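Local coordinates for GDSL-like Lipase/Acylhydrolase family protein (PDB 4K7J) that probably removes O-acetyl groups from peptidoglycan as an esterase of the SGNH hydrolase family, at residues L151-N165 with P186-I200. Numbering follows the deposited sequence.
Sequences LFAKPLLAEQTLTVN and PLTIHTEMPWDIGFI
Trp195 lies between Pro155 and Leu162, its indole filling the gap between two layers of β-strands. Pro155 CB sits over the six-membered ring, 3.8 Å from its centroid, while Leu162 CD2 makes a CH-pi contact with the five-membered ring from the opposite face. Leu162 rises at about a right angle to the indole, its CG wedged between backbone N and carbonyl carbon (chi1 46°), which lifts CD2 over the ring. A flat, wide indole suits a place with aliphatic groups on both faces, and its one polar atom is also used: NE1 donates to Thr161 O at 3.1 Å; the oxygen lies near the indole plane, but NE1 stands well above the plane of the Thr161 carbonyl.

Gln160 slides past the indole on the Pro155 face, its chain extended beyond CG and its amide 65° from the ring. NE2 gives a straight bond to Pro194 O (2.8 Å), and OE1 accepts from Leu157 N, so both ends of the amide are held and the β turn from Leu157 to Gln160 is tied to the facing strand connection.

Asn165 acts like a piece of backbone: OD1 accepts from Thr188 N at 2.8 Å, nearly straight, extending the ladder beyond the Thr163–His190 pair. Lys154 and Asp196 pair directly through their backbones, while their side chains, pointing the same way, are bridged by a water that accepts from NZ and donates to OD2; their stronger partners are Asp119 and His128.

At the bulge Gly198, having no side chain, lets its CA come to 3.9 Å from Phe152 CB. Ile197 CD1 and Leu151 CD2 add to the apolar filling, the latter meeting Ile189 CD1 tip to tip at 4.0 Å. Strands 147-155 and 195-203 are neighbours in one five-stranded antiparallel sheet, flanked by 177-183 and 125-128; 161-164 and 187-191 pair in the other, between 167-170 and 133-139.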
loop_
_atom_site.group_PDB
_atom_site.type_symbol
_atom_site.label_atom_id
_atom_site.label_comp_id
_atom_site.label_asym_id
_atom_site.label_seq_id
_atom_site.Cartn_x
_atom_site.Cartn_y
_atom_site.Cartn_z
ATOM N N LEU A 151 6.364 1.788 15.043
ATOM C CA LEU A 151 6.651 0.453 14.519
ATOM C C LEU A 151 5.596 -0.534 14.959
ATOM O O LEU A 151 5.293 -0.621 16.151
ATOM C CB LEU A 151 7.986 -0.090 15.043
ATOM C CG LEU A 151 9.272 0.704 15.223
ATOM C CD1 LEU A 151 9.169 1.692 16.381
ATOM C CD2 LEU A 151 10.383 -0.294 15.476
ATOM N N PHE A 152 5.073 -1.329 14.031
ATOM C CA PHE A 152 4.340 -2.511 14.471
ATOM C C PHE A 152 5.360 -3.484 15.046
ATOM O O PHE A 152 6.394 -3.730 14.432
ATOM C CB PHE A 152 3.566 -3.167 13.324
ATOM C CG PHE A 152 2.325 -2.417 12.917
ATOM C CD1 PHE A 152 1.111 -2.672 13.537
ATOM C CD2 PHE A 152 2.374 -1.456 11.917
ATOM C CE1 PHE A 152 -0.038 -1.986 13.163
ATOM C CE2 PHE A 152 1.221 -0.766 11.530
ATOM C CZ PHE A 152 0.016 -1.040 12.161
ATOM N N ALA A 153 5.079 -4.039 16.216
ATOM C CA ALA A 153 6.067 -4.870 16.903
ATOM C C ALA A 153 5.421 -5.857 17.855
ATOM O O ALA A 153 4.440 -5.532 18.516
ATOM C CB ALA A 153 7.063 -3.989 17.660
ATOM N N LYS A 154 5.967 -7.066 17.916
ATOM C CA LYS A 154 5.522 -8.048 18.889
ATOM C C LYS A 154 6.707 -8.666 19.616
ATOM O O LYS A 154 7.510 -9.380 19.017
ATOM C CB LYS A 154 4.702 -9.155 18.229
ATOM C CG LYS A 154 4.151 -10.147 19.249
ATOM C CD LYS A 154 3.266 -11.209 18.604
ATOM C CE LYS A 154 4.065 -12.142 17.730
ATOM N NZ LYS A 154 3.216 -13.303 17.313
ATOM N N PRO A 155 6.812 -8.403 20.921
ATOM C CA PRO A 155 7.936 -8.898 21.710
ATOM C C PRO A 155 7.742 -10.373 22.041
ATOM O O PRO A 155 6.608 -10.842 22.129
ATOM C CB PRO A 155 7.819 -8.084 23.000
ATOM C CG PRO A 155 6.349 -7.923 23.178
ATOM C CD PRO A 155 5.811 -7.718 21.762
ATOM N N LEU A 156 8.837 -11.097 22.231
ATOM C CA LEU A 156 8.736 -12.452 22.754
ATOM C C LEU A 156 8.154 -12.426 24.172
ATOM O O LEU A 156 7.289 -13.233 24.511
ATOM C CB LEU A 156 10.104 -13.130 22.755
ATOM C CG LEU A 156 10.116 -14.572 23.243
ATOM C CD1 LEU A 156 9.434 -15.481 22.220
ATOM C CD2 LEU A 156 11.544 -15.006 23.505
ATOM N N LEU A 157 8.625 -11.482 24.985
ATOM C CA LEU A 157 8.154 -11.325 26.361
ATOM C C LEU A 157 7.506 -9.969 26.608
ATOM O O LEU A 157 7.920 -8.958 26.040
ATOM C CB LEU A 157 9.318 -11.480 27.341
ATOM C CG LEU A 157 9.538 -12.819 28.037
ATOM C CD1 LEU A 157 9.720 -13.940 27.022
ATOM C CD2 LEU A 157 10.748 -12.700 28.954
ATOM N N ALA A 158 6.506 -9.945 27.482
ATOM C CA ALA A 158 5.908 -8.686 27.908
ATOM C C ALA A 158 6.981 -7.759 28.501
ATOM O O ALA A 158 7.938 -8.234 29.126
ATOM C CB ALA A 158 4.802 -8.947 28.912
ATOM N N GLU A 159 6.838 -6.453 28.255
ATOM C CA GLU A 159 7.742 -5.420 28.800
ATOM C C GLU A 159 9.151 -5.366 28.182
ATOM O O GLU A 159 9.947 -4.496 28.534
ATOM C CB GLU A 159 7.841 -5.512 30.331
ATOM C CG GLU A 159 7.147 -4.387 31.085
ATOM C CD GLU A 159 5.640 -4.386 30.898
ATOM O OE1 GLU A 159 4.925 -4.786 31.843
ATOM O OE2 GLU A 159 5.170 -3.973 29.814
ATOM N N GLN A 160 9.445 -6.295 27.276
ATOM C CA GLN A 160 10.691 -6.326 26.517
ATOM C C GLN A 160 11.013 -4.966 25.889
ATOM O O GLN A 160 10.111 -4.193 25.571
ATOM C CB GLN A 160 10.553 -7.369 25.405
ATOM C CG GLN A 160 11.839 -7.927 24.837
ATOM C CD GLN A 160 11.579 -9.081 23.876
ATOM O OE1 GLN A 160 10.768 -9.955 24.151
ATOM N NE2 GLN A 160 12.267 -9.082 22.745
ATOM N N THR A 161 12.297 -4.685 25.702
ATOM C CA THR A 161 12.725 -3.416 25.121
ATOM C C THR A 161 13.488 -3.623 23.819
ATOM O O THR A 161 13.931 -4.727 23.514
ATOM C CB THR A 161 13.659 -2.638 26.077
ATOM O OG1 THR A 161 14.805 -3.437 26.364
ATOM C CG2 THR A 161 12.945 -2.300 27.377
ATOM N N LEU A 162 13.621 -2.546 23.058
ATOM C CA LEU A 162 14.577 -2.465 21.963
ATOM C C LEU A 162 15.077 -1.037 21.972
ATOM O O LEU A 162 14.594 -0.216 22.764
ATOM C CB LEU A 162 13.949 -2.852 20.599
ATOM C CG LEU A 162 12.587 -2.298 20.169
ATOM C CD1 LEU A 162 12.658 -0.824 19.796
ATOM C CD2 LEU A 162 12.011 -3.135 18.996
ATOM N N THR A 163 16.039 -0.722 21.111
ATOM C CA THR A 163 16.506 0.649 21.039
ATOM C C THR A 163 16.356 1.182 19.634
ATOM O O THR A 163 16.570 0.464 18.668
ATOM C CB THR A 163 17.980 0.806 21.478
ATOM O OG1 THR A 163 18.832 0.169 20.520
ATOM C CG2 THR A 163 18.222 0.206 22.876
ATOM N N VAL A 164 15.998 2.456 19.539
ATOM C CA VAL A 164 15.892 3.155 18.266
ATOM C C VAL A 164 16.840 4.348 18.337
ATOM O O VAL A 164 16.642 5.241 19.164
ATOM C CB VAL A 164 14.462 3.659 18.056
ATOM C CG1 VAL A 164 14.362 4.434 16.768
ATOM C CG2 VAL A 164 13.470 2.495 18.064
ATOM N N ASN A 165 17.867 4.359 17.480
ATOM C CA ASN A 165 18.994 5.297 17.604
ATOM C C ASN A 165 19.492 5.465 19.044
ATOM O O ASN A 165 19.718 6.578 19.501
ATOM C CB ASN A 165 18.660 6.669 17.006
ATOM C CG ASN A 165 18.621 6.649 15.485
ATOM O OD1 ASN A 165 18.684 5.592 14.871
ATOM N ND2 ASN A 165 18.490 7.822 14.876
ATOM N N PRO A 186 19.805 8.338 9.205
ATOM C CA PRO A 186 19.579 6.887 9.250
ATOM C C PRO A 186 19.069 6.404 10.599
ATOM O O PRO A 186 19.418 6.956 11.638
ATOM C CB PRO A 186 20.971 6.300 8.986
ATOM C CG PRO A 186 21.725 7.389 8.304
ATOM C CD PRO A 186 21.214 8.658 8.917
ATOM N N LEU A 187 18.236 5.375 10.561
ATOM C CA LEU A 187 17.542 4.887 11.731
ATOM C C LEU A 187 18.093 3.511 12.047
ATOM O O LEU A 187 18.020 2.624 11.210
ATOM C CB LEU A 187 16.051 4.757 11.408
ATOM C CG LEU A 187 15.085 4.347 12.506
ATOM C CD1 LEU A 187 15.175 5.381 13.579
ATOM C CD2 LEU A 187 13.660 4.292 11.967
ATOM N N THR A 188 18.632 3.332 13.247
ATOM C CA THR A 188 19.202 2.043 13.640
ATOM C C THR A 188 18.440 1.457 14.817
ATOM O O THR A 188 18.288 2.097 15.846
ATOM C CB THR A 188 20.695 2.168 13.973
ATOM O OG1 THR A 188 21.400 2.558 12.791
ATOM C CG2 THR A 188 21.259 0.836 14.464
ATOM N N ILE A 189 17.951 0.234 14.637
ATOM C CA ILE A 189 17.140 -0.433 15.635
ATOM C C ILE A 189 17.843 -1.704 16.088
ATOM O O ILE A 189 18.207 -2.554 15.264
ATOM C CB ILE A 189 15.750 -0.789 15.064
ATOM C CG1 ILE A 189 15.070 0.476 14.530
ATOM C CG2 ILE A 189 14.889 -1.465 16.121
ATOM C CD1 ILE A 189 13.867 0.194 13.656
ATOM N N HIS A 190 18.033 -1.816 17.401
ATOM C CA HIS A 190 18.785 -2.917 18.002
ATOM C C HIS A 190 17.863 -3.727 18.895
ATOM O O HIS A 190 17.114 -3.161 19.692
ATOM C CB HIS A 190 19.944 -2.359 18.859
ATOM C CG HIS A 190 21.109 -1.858 18.060
ATOM N ND1 HIS A 190 22.052 -0.992 18.576
ATOM C CD2 HIS A 190 21.492 -2.113 16.784
ATOM C CE1 HIS A 190 22.963 -0.735 17.654
ATOM N NE2 HIS A 190 22.643 -1.399 16.557
ATOM N N THR A 191 17.913 -5.047 18.774
ATOM C CA THR A 191 17.084 -5.908 19.619
ATOM C C THR A 191 17.943 -6.906 20.377
ATOM O O THR A 191 18.500 -7.835 19.789
ATOM C CB THR A 191 16.006 -6.666 18.809
ATOM O OG1 THR A 191 16.628 -7.436 17.773
ATOM C CG2 THR A 191 15.035 -5.690 18.165
ATOM N N GLU A 192 18.051 -6.708 21.686
ATOM C CA GLU A 192 18.814 -7.627 22.514
ATOM C C GLU A 192 18.183 -9.015 22.462
ATOM O O GLU A 192 18.868 -9.990 22.202
ATOM C CB GLU A 192 18.918 -7.112 23.953
ATOM C CG GLU A 192 19.312 -8.172 24.986
ATOM C CD GLU A 192 20.769 -8.620 24.891
ATOM O OE1 GLU A 192 21.513 -8.149 23.997
ATOM O OE2 GLU A 192 21.166 -9.458 25.727
ATOM N N MET A 193 16.878 -9.083 22.707
ATOM C CA MET A 193 16.116 -10.323 22.603
ATOM C C MET A 193 15.182 -10.288 21.376
ATOM O O MET A 193 14.963 -9.221 20.798
ATOM C CB MET A 193 15.348 -10.580 23.907
ATOM C CG MET A 193 16.223 -11.133 25.054
ATOM S SD MET A 193 16.905 -12.793 24.777
ATOM C CE MET A 193 18.579 -12.397 24.307
ATOM N N PRO A 194 14.642 -11.452 20.966
ATOM C CA PRO A 194 13.883 -11.488 19.707
ATOM C C PRO A 194 12.541 -10.769 19.731
ATOM O O PRO A 194 11.792 -10.869 20.706
ATOM C CB PRO A 194 13.631 -12.987 19.491
ATOM C CG PRO A 194 14.734 -13.670 20.269
ATOM C CD PRO A 194 14.901 -12.813 21.483
ATOM N N TRP A 195 12.242 -10.094 18.622
ATOM C CA TRP A 195 10.936 -9.511 18.361
ATOM C C TRP A 195 10.484 -9.912 16.960
ATOM O O TRP A 195 11.310 -10.251 16.111
ATOM C CB TRP A 195 11.045 -7.992 18.299
ATOM C CG TRP A 195 11.324 -7.254 19.555
ATOM C CD1 TRP A 195 12.503 -7.210 20.248
ATOM C CD2 TRP A 195 10.426 -6.369 20.230
ATOM N NE1 TRP A 195 12.375 -6.380 21.339
ATOM C CE2 TRP A 195 11.113 -5.842 21.342
ATOM C CE3 TRP A 195 9.100 -5.974 20.004
ATOM C CZ2 TRP A 195 10.515 -4.943 22.232
ATOM C CZ3 TRP A 195 8.508 -5.090 20.888
ATOM C CH2 TRP A 195 9.219 -4.579 21.985
ATOM N N ASP A 196 9.185 -9.788 16.694
ATOM C CA ASP A 196 8.711 -9.682 15.313
ATOM C C ASP A 196 8.352 -8.236 15.039
ATOM O O ASP A 196 7.728 -7.587 15.872
ATOM C CB ASP A 196 7.500 -10.587 15.061
ATOM C CG ASP A 196 7.876 -12.063 15.019
ATOM O OD1 ASP A 196 9.083 -12.369 14.911
ATOM O OD2 ASP A 196 6.965 -12.909 15.089
ATOM N N ILE A 197 8.751 -7.729 13.883
ATOM C CA ILE A 197 8.501 -6.324 13.523
ATOM C C ILE A 197 7.702 -6.275 12.213
ATOM O O ILE A 197 7.980 -7.036 11.283
ATOM C CB ILE A 197 9.834 -5.546 13.318
ATOM C CG1 ILE A 197 10.751 -5.670 14.539
ATOM C CG2 ILE A 197 9.575 -4.078 12.985
ATOM C CD1 ILE A 197 10.233 -4.990 15.805
ATOM N N GLY A 198 6.710 -5.396 12.153
ATOM C CA GLY A 198 5.897 -5.215 10.965
ATOM C C GLY A 198 6.368 -3.964 10.259
ATOM O O GLY A 198 7.553 -3.664 10.272
ATOM N N PHE A 199 5.455 -3.231 9.636
ATOM C CA PHE A 199 5.855 -2.024 8.937
ATOM C C PHE A 199 6.265 -0.985 9.964
ATOM O O PHE A 199 5.802 -1.006 11.107
ATOM C CB PHE A 199 4.726 -1.492 8.061
ATOM C CG PHE A 199 4.603 -2.189 6.729
ATOM C CD1 PHE A 199 4.090 -3.473 6.647
ATOM C CD2 PHE A 199 4.998 -1.552 5.562
ATOM C CE1 PHE A 199 3.984 -4.121 5.427
ATOM C CE2 PHE A 199 4.878 -2.187 4.328
ATOM C CZ PHE A 199 4.368 -3.474 4.265
ATOM N N ILE A 200 7.127 -0.079 9.531
ATOM C CA ILE A 200 7.689 0.964 10.368
ATOM C C ILE A 200 7.363 2.307 9.729
ATOM O O ILE A 200 7.699 2.546 8.569
ATOM C CB ILE A 200 9.211 0.824 10.434
ATOM C CG1 ILE A 200 9.602 -0.493 11.101
ATOM C CG2 ILE A 200 9.832 2.012 11.152
ATOM C CD1 ILE A 200 11.089 -0.729 11.134
HETATM O O HOH W 1 4.433 -13.557 14.444
HETATM O O HOH W 2 15.205 -7.019 23.918
HETATM O O HOH W 3 19.626 1.754 18.449
HETATM O O HOH W 4 21.564 0.257 20.889
#